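Local coordinates for periplasmic binding protein (Sulfurospirillum deleyianum, PDB 4PAG) that probably captures a small solute in the periplasm, perhaps an iron complex or cobalamin as in its family, for delivery to an ABC transporter, at residues P28-V36 with F266-F275. Numbering follows the deposited sequence.
Sequences PPISFMIYV and FNWTDRPPSF
Pro29, in the first turn of the helix that begins at residue 28, lies beside Ser274, their CA atoms 4.6 Å apart; residues 272-275 run beside the helix and bring Phe275 alongside Met33, whereas Phe266 meets it separately at Phe32. The two backbones are joined through a water, which donates to Pro29 O and accepts from Phe275 N. Phe32 gives the largest single share of the buried surface. Its CG stands beside the backbone N, anti to the carbonyl carbon (chi1 -72°), which directs the ring toward Phe266: the two form a face-to-face stack, slightly offset, centroids 3.7 Å apart and planes 10° from parallel, the side chains running in opposite directions. Phe32 CB adds a CH-pi contact over the same Phe266 face. Pro28 CB lies over the other face of the Phe32 ring, toward its rim, while Pro272 CG, on a proline that follows a cis peptide bond, reaches Phe32 CE2 at 3.4 Å and Pro28 CB at 3.6 Å. Were Phe32 replaced by an alanine, Phe266 would probably lose its stacking partner and a gap would be likely to open beside Pro272. Further along the helix, Val36 CG2 sits over a face of the Phe275 ring, 4.1 Å from its centroid, and Val36 CG1 meets Phe275 CZ at 3.5 Å. Pro29 CB presses against Pro273 O at 3.1 Å, a buried carbonyl oxygen with no polar partner. Beyond the apolar patch, Asn267 OD1 accepts from Thr269 N in an Asx turn, and Arg271, paired with Asp270, also bridges to Glu177 and Glu185. This mostly buried seam packs helix 28-37, which also touches strand 92-96 and helix 127-138, against the loop after strand 258-260, consistent with the interface between the two lobes of an iron/vitamin B12-family solute-binding protein.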
ATOM      1  N   PRO A  28       9.175   2.012   0.628  1.00 14.82           N
ATOM      2  CA  PRO A  28       8.123   2.761  -0.058  1.00 15.09           C
ATOM      3  C   PRO A  28       6.825   3.007   0.742  1.00 14.62           C
ATOM      4  O   PRO A  28       6.265   4.093   0.634  1.00 16.30           O
ATOM      5  CB  PRO A  28       7.870   1.925  -1.320  1.00 15.29           C
ATOM      6  CG  PRO A  28       9.183   1.282  -1.593  1.00 16.07           C
ATOM      7  CD  PRO A  28       9.714   0.936  -0.228  1.00 15.53           C
ATOM      8  N   PRO A  29       6.357   2.030   1.554  1.00 14.26           N
ATOM      9  CA  PRO A  29       5.166   2.350   2.359  1.00 15.27           C
ATOM     10  C   PRO A  29       5.347   3.631   3.189  1.00 15.10           C
ATOM     11  O   PRO A  29       4.403   4.419   3.355  1.00 15.23           O
ATOM     12  CB  PRO A  29       5.041   1.138   3.299  1.00 16.68           C
ATOM     13  CG  PRO A  29       5.772   0.038   2.619  1.00 16.49           C
ATOM     14  CD  PRO A  29       6.886   0.692   1.863  1.00 15.36           C
ATOM     15  N   ILE A  30       6.562   3.832   3.687  1.00 13.44           N
ATOM     16  CA  ILE A  30       6.872   4.984   4.533  1.00 14.95           C
ATOM     17  C   ILE A  30       7.114   6.243   3.714  1.00 14.32           C
ATOM     18  O   ILE A  30       6.562   7.303   4.011  1.00 15.59           O
ATOM     19  CB  ILE A  30       8.119   4.739   5.407  1.00 15.74           C
ATOM     20  CG1 ILE A  30       8.049   3.383   6.125  1.00 18.88           C
ATOM     21  CG2 ILE A  30       8.296   5.885   6.394  1.00 15.14           C
ATOM     22  CD1 ILE A  30       6.846   3.188   7.029  1.00 21.98           C
ATOM     23  N   SER A  31       7.960   6.130   2.695  1.00 14.54           N
ATOM     24  CA  SER A  31       8.245   7.246   1.808  1.00 15.79           C
ATOM     25  C   SER A  31       6.971   7.788   1.148  1.00 15.29           C
ATOM     26  O   SER A  31       6.793   8.997   1.087  1.00 15.17           O
ATOM     27  CB  SER A  31       9.281   6.839   0.759  1.00 18.72           C
ATOM     28  OG  SER A  31      10.487   6.489   1.426  1.00 27.36           O
ATOM     29  N   PHE A  32       6.084   6.904   0.680  1.00 14.75           N
ATOM     30  CA  PHE A  32       4.826   7.345   0.057  1.00 14.59           C
ATOM     31  C   PHE A  32       3.959   8.131   1.044  1.00 14.35           C
ATOM     32  O   PHE A  32       3.335   9.122   0.683  1.00 15.61           O
ATOM     33  CB  PHE A  32       4.028   6.149  -0.496  1.00 15.29           C
ATOM     34  CG  PHE A  32       4.611   5.510  -1.737  1.00 15.07           C
ATOM     35  CD1 PHE A  32       5.868   5.839  -2.228  1.00 15.80           C
ATOM     36  CD2 PHE A  32       3.885   4.525  -2.401  1.00 15.65           C
ATOM     37  CE1 PHE A  32       6.373   5.219  -3.368  1.00 16.63           C
ATOM     38  CE2 PHE A  32       4.386   3.903  -3.539  1.00 14.74           C
ATOM     39  CZ  PHE A  32       5.633   4.244  -4.019  1.00 16.63           C
HETATM   40  N   MSE A  33       3.928   7.690   2.293  1.00 15.20           N
HETATM   41  CA  MSE A  33       3.124   8.337   3.335  1.00 17.59           C
HETATM   42  C   MSE A  33       3.693   9.689   3.711  1.00 16.68           C
HETATM   43  O   MSE A  33       2.951  10.661   3.903  1.00 15.85           O
HETATM   44  CB  MSE A  33       3.084   7.386   4.528  1.00 19.79           C
HETATM   45  CG  MSE A  33       2.263   7.928   5.686  1.00 23.01           C
HETATM   46 SE   MSE A  33       1.827   6.444   6.911  1.00 30.46          SE
HETATM   47  CE  MSE A  33       3.552   5.515   7.009  1.00 24.87           C
ATOM     48  N   ILE A  34       5.014   9.774   3.817  1.00 16.61           N
ATOM     49  CA  ILE A  34       5.656  11.065   4.079  1.00 17.25           C
ATOM     50  C   ILE A  34       5.350  12.035   2.937  1.00 16.13           C
ATOM     51  O   ILE A  34       5.107  13.221   3.175  1.00 15.73           O
ATOM     52  CB  ILE A  34       7.179  10.933   4.261  1.00 17.58           C
ATOM     53  CG1 ILE A  34       7.500  10.111   5.517  1.00 18.43           C
ATOM     54  CG2 ILE A  34       7.826  12.311   4.364  1.00 17.94           C
ATOM     55  CD1 ILE A  34       8.949   9.659   5.616  1.00 17.97           C
ATOM     56  N   TYR A  35       5.348  11.528   1.702  1.00 15.73           N
ATOM     57  CA  TYR A  35       5.049  12.370   0.544  1.00 15.42           C
ATOM     58  C   TYR A  35       3.729  13.127   0.721  1.00 14.81           C
ATOM     59  O   TYR A  35       3.681  14.339   0.537  1.00 14.88           O
ATOM     60  CB  TYR A  35       5.025  11.586  -0.786  1.00 14.54           C
ATOM     61  CG  TYR A  35       4.529  12.491  -1.872  1.00 15.22           C
ATOM     62  CD1 TYR A  35       5.386  13.385  -2.505  1.00 15.04           C
ATOM     63  CD2 TYR A  35       3.177  12.552  -2.177  1.00 14.80           C
ATOM     64  CE1 TYR A  35       4.910  14.290  -3.441  1.00 16.61           C
ATOM     65  CE2 TYR A  35       2.692  13.448  -3.101  1.00 15.81           C
ATOM     66  CZ  TYR A  35       3.557  14.312  -3.736  1.00 17.40           C
ATOM     67  OH  TYR A  35       3.057  15.191  -4.668  1.00 17.32           O
ATOM     68  N   VAL A  36       2.660  12.413   1.066  1.00 13.86           N
ATOM     69  CA  VAL A  36       1.342  13.042   1.134  1.00 14.11           C
ATOM     70  C   VAL A  36       1.198  13.990   2.330  1.00 15.18           C
ATOM     71  O   VAL A  36       0.360  14.871   2.298  1.00 14.37           O
ATOM     72  CB  VAL A  36       0.163  12.026   1.073  1.00 14.53           C
ATOM     73  CG1 VAL A  36       0.069  11.414  -0.320  1.00 14.62           C
ATOM     74  CG2 VAL A  36       0.272  10.954   2.144  1.00 14.19           C
ATOM     75  N   PHE A 266       0.522   5.675  -7.081  1.00 13.77           N
ATOM     76  CA  PHE A 266       0.970   4.609  -6.204  1.00 12.98           C
ATOM     77  C   PHE A 266      -0.040   3.466  -6.315  1.00 13.00           C
ATOM     78  O   PHE A 266      -1.238   3.699  -6.489  1.00 12.34           O
ATOM     79  CB  PHE A 266       0.997   5.055  -4.739  1.00 13.59           C
ATOM     80  CG  PHE A 266       1.850   6.258  -4.441  1.00 13.82           C
ATOM     81  CD1 PHE A 266       3.018   6.542  -5.154  1.00 14.68           C
ATOM     82  CD2 PHE A 266       1.514   7.080  -3.366  1.00 14.93           C
ATOM     83  CE1 PHE A 266       3.800   7.646  -4.822  1.00 14.33           C
ATOM     84  CE2 PHE A 266       2.296   8.175  -3.028  1.00 14.72           C
ATOM     85  CZ  PHE A 266       3.445   8.455  -3.754  1.00 13.66           C
ATOM     86  N   ASN A 267       0.439   2.238  -6.175  1.00 12.39           N
ATOM     87  CA  ASN A 267      -0.432   1.060  -6.253  1.00 12.28           C
ATOM     88  C   ASN A 267      -1.518   1.091  -5.176  1.00 13.34           C
ATOM     89  O   ASN A 267      -1.241   1.396  -4.006  1.00 13.98           O
ATOM     90  CB  ASN A 267       0.416  -0.192  -6.107  1.00 12.71           C
ATOM     91  CG  ASN A 267      -0.279  -1.440  -6.614  1.00 12.65           C
ATOM     92  OD1 ASN A 267      -1.204  -1.970  -5.971  1.00 11.11           O
ATOM     93  ND2 ASN A 267       0.176  -1.937  -7.757  1.00 12.24           N
ATOM     94  N   TRP A 268      -2.754   0.781  -5.571  1.00 14.42           N
ATOM     95  CA  TRP A 268      -3.890   0.838  -4.662  1.00 14.50           C
ATOM     96  C   TRP A 268      -3.911  -0.278  -3.612  1.00 13.61           C
ATOM     97  O   TRP A 268      -4.582  -0.121  -2.599  1.00 13.78           O
ATOM     98  CB  TRP A 268      -5.228   0.838  -5.432  1.00 15.33           C
ATOM     99  CG  TRP A 268      -5.571   2.148  -6.083  1.00 14.82           C
ATOM    100  CD1 TRP A 268      -4.714   3.174  -6.377  1.00 15.13           C
ATOM    101  CD2 TRP A 268      -6.859   2.560  -6.548  1.00 13.96           C
ATOM    102  NE1 TRP A 268      -5.393   4.198  -6.973  1.00 15.00           N
ATOM    103  CE2 TRP A 268      -6.710   3.848  -7.098  1.00 14.23           C
ATOM    104  CE3 TRP A 268      -8.127   1.967  -6.553  1.00 13.62           C
ATOM    105  CZ2 TRP A 268      -7.783   4.559  -7.642  1.00 13.51           C
ATOM    106  CZ3 TRP A 268      -9.185   2.675  -7.096  1.00 12.86           C
ATOM    107  CH2 TRP A 268      -9.004   3.949  -7.633  1.00 13.30           C
ATOM    108  N   THR A 269      -3.201  -1.386  -3.829  1.00 13.35           N
ATOM    109  CA  THR A 269      -3.296  -2.526  -2.889  1.00 14.95           C
ATOM    110  C   THR A 269      -1.993  -3.169  -2.392  1.00 13.80           C
ATOM    111  O   THR A 269      -2.002  -3.789  -1.328  1.00 15.26           O
ATOM    112  CB  THR A 269      -4.226  -3.647  -3.432  1.00 15.22           C
ATOM    113  OG1 THR A 269      -3.565  -4.390  -4.464  1.00 16.17           O
ATOM    114  CG2 THR A 269      -5.514  -3.066  -3.978  1.00 16.83           C
ATOM    115  N   ASP A 270      -0.885  -3.017  -3.117  1.00 14.10           N
ATOM    116  CA  ASP A 270       0.329  -3.795  -2.831  1.00 14.33           C
ATOM    117  C   ASP A 270       1.534  -3.280  -3.644  1.00 14.74           C
ATOM    118  O   ASP A 270       1.359  -2.549  -4.614  1.00 15.34           O
ATOM    119  CB  ASP A 270       0.049  -5.262  -3.184  1.00 14.48           C
ATOM    120  CG  ASP A 270       1.077  -6.223  -2.631  1.00 14.70           C
ATOM    121  OD1 ASP A 270       1.822  -5.859  -1.695  1.00 15.88           O
ATOM    122  OD2 ASP A 270       1.125  -7.370  -3.131  1.00 15.10           O
ATOM    123  N   ARG A 271       2.753  -3.642  -3.239  1.00 13.02           N
ATOM    124  CA  ARG A 271       3.950  -3.373  -4.036  1.00 14.79           C
ATOM    125  C   ARG A 271       4.137  -1.865  -4.267  1.00 15.17           C
ATOM    126  O   ARG A 271       4.352  -1.427  -5.393  1.00 15.72           O
ATOM    127  CB  ARG A 271       3.884  -4.120  -5.391  1.00 15.85           C
ATOM    128  CG  ARG A 271       3.461  -5.578  -5.311  1.00 15.77           C
ATOM    129  CD  ARG A 271       4.408  -6.439  -4.478  1.00 17.21           C
ATOM    130  NE  ARG A 271       3.820  -7.745  -4.182  1.00 18.73           N
ATOM    131  CZ  ARG A 271       4.465  -8.769  -3.618  1.00 16.27           C
ATOM    132  NH1 ARG A 271       5.751  -8.683  -3.300  1.00 15.18           N
ATOM    133  NH2 ARG A 271       3.816  -9.900  -3.379  1.00 17.07           N
ATOM    134  N   PRO A 272       4.092  -1.065  -3.188  1.00 13.72           N
ATOM    135  CA  PRO A 272       4.064  -1.439  -1.783  1.00 14.46           C
ATOM    136  C   PRO A 272       2.686  -1.468  -1.110  1.00 13.73           C
ATOM    137  O   PRO A 272       1.751  -0.810  -1.570  1.00 11.57           O
ATOM    138  CB  PRO A 272       4.852  -0.307  -1.139  1.00 15.72           C
ATOM    139  CG  PRO A 272       4.434   0.887  -1.946  1.00 16.62           C
ATOM    140  CD  PRO A 272       4.242   0.392  -3.350  1.00 15.33           C
ATOM    141  N   PRO A 273       2.588  -2.194   0.015  1.00 14.91           N
ATOM    142  CA  PRO A 273       1.527  -1.931   0.977  1.00 16.43           C
ATOM    143  C   PRO A 273       1.654  -0.469   1.394  1.00 17.47           C
ATOM    144  O   PRO A 273       2.766   0.006   1.603  1.00 19.30           O
ATOM    145  CB  PRO A 273       1.861  -2.845   2.160  1.00 18.00           C
ATOM    146  CG  PRO A 273       2.908  -3.771   1.690  1.00 18.91           C
ATOM    147  CD  PRO A 273       3.587  -3.145   0.521  1.00 16.38           C
ATOM    148  N   SER A 274       0.548   0.257   1.453  1.00 17.43           N
ATOM    149  CA  SER A 274       0.598   1.663   1.837  1.00 16.87           C
ATOM    150  C   SER A 274      -0.777   2.192   2.224  1.00 16.23           C
ATOM    151  O   SER A 274      -1.796   1.500   2.097  1.00 13.19           O
ATOM    152  CB  SER A 274       1.153   2.522   0.693  1.00 16.40           C
ATOM    153  OG  SER A 274       0.152   2.780  -0.287  1.00 15.11           O
ATOM    154  N   PHE A 275      -0.777   3.440   2.681  1.00 14.98           N
ATOM    155  CA  PHE A 275      -1.997   4.178   2.985  1.00 13.91           C
ATOM    156  C   PHE A 275      -3.012   4.210   1.825  1.00 12.73           C
ATOM    157  O   PHE A 275      -4.189   4.477   2.046  1.00 12.85           O
ATOM    158  CB  PHE A 275      -1.636   5.614   3.363  1.00 13.98           C
ATOM    159  CG  PHE A 275      -1.263   6.448   2.189  1.00 13.19           C
ATOM    160  CD1 PHE A 275       0.036   6.478   1.729  1.00 13.75           C
ATOM    161  CD2 PHE A 275      -2.237   7.170   1.501  1.00 12.38           C
ATOM    162  CE1 PHE A 275       0.369   7.233   0.611  1.00 14.87           C
ATOM    163  CE2 PHE A 275      -1.910   7.915   0.390  1.00 13.51           C
ATOM    164  CZ  PHE A 275      -0.599   7.953  -0.058  1.00 13.76           C
TER
HETATM  165  O   HOH W   1       1.760   3.982   3.862  1.00 17.48           O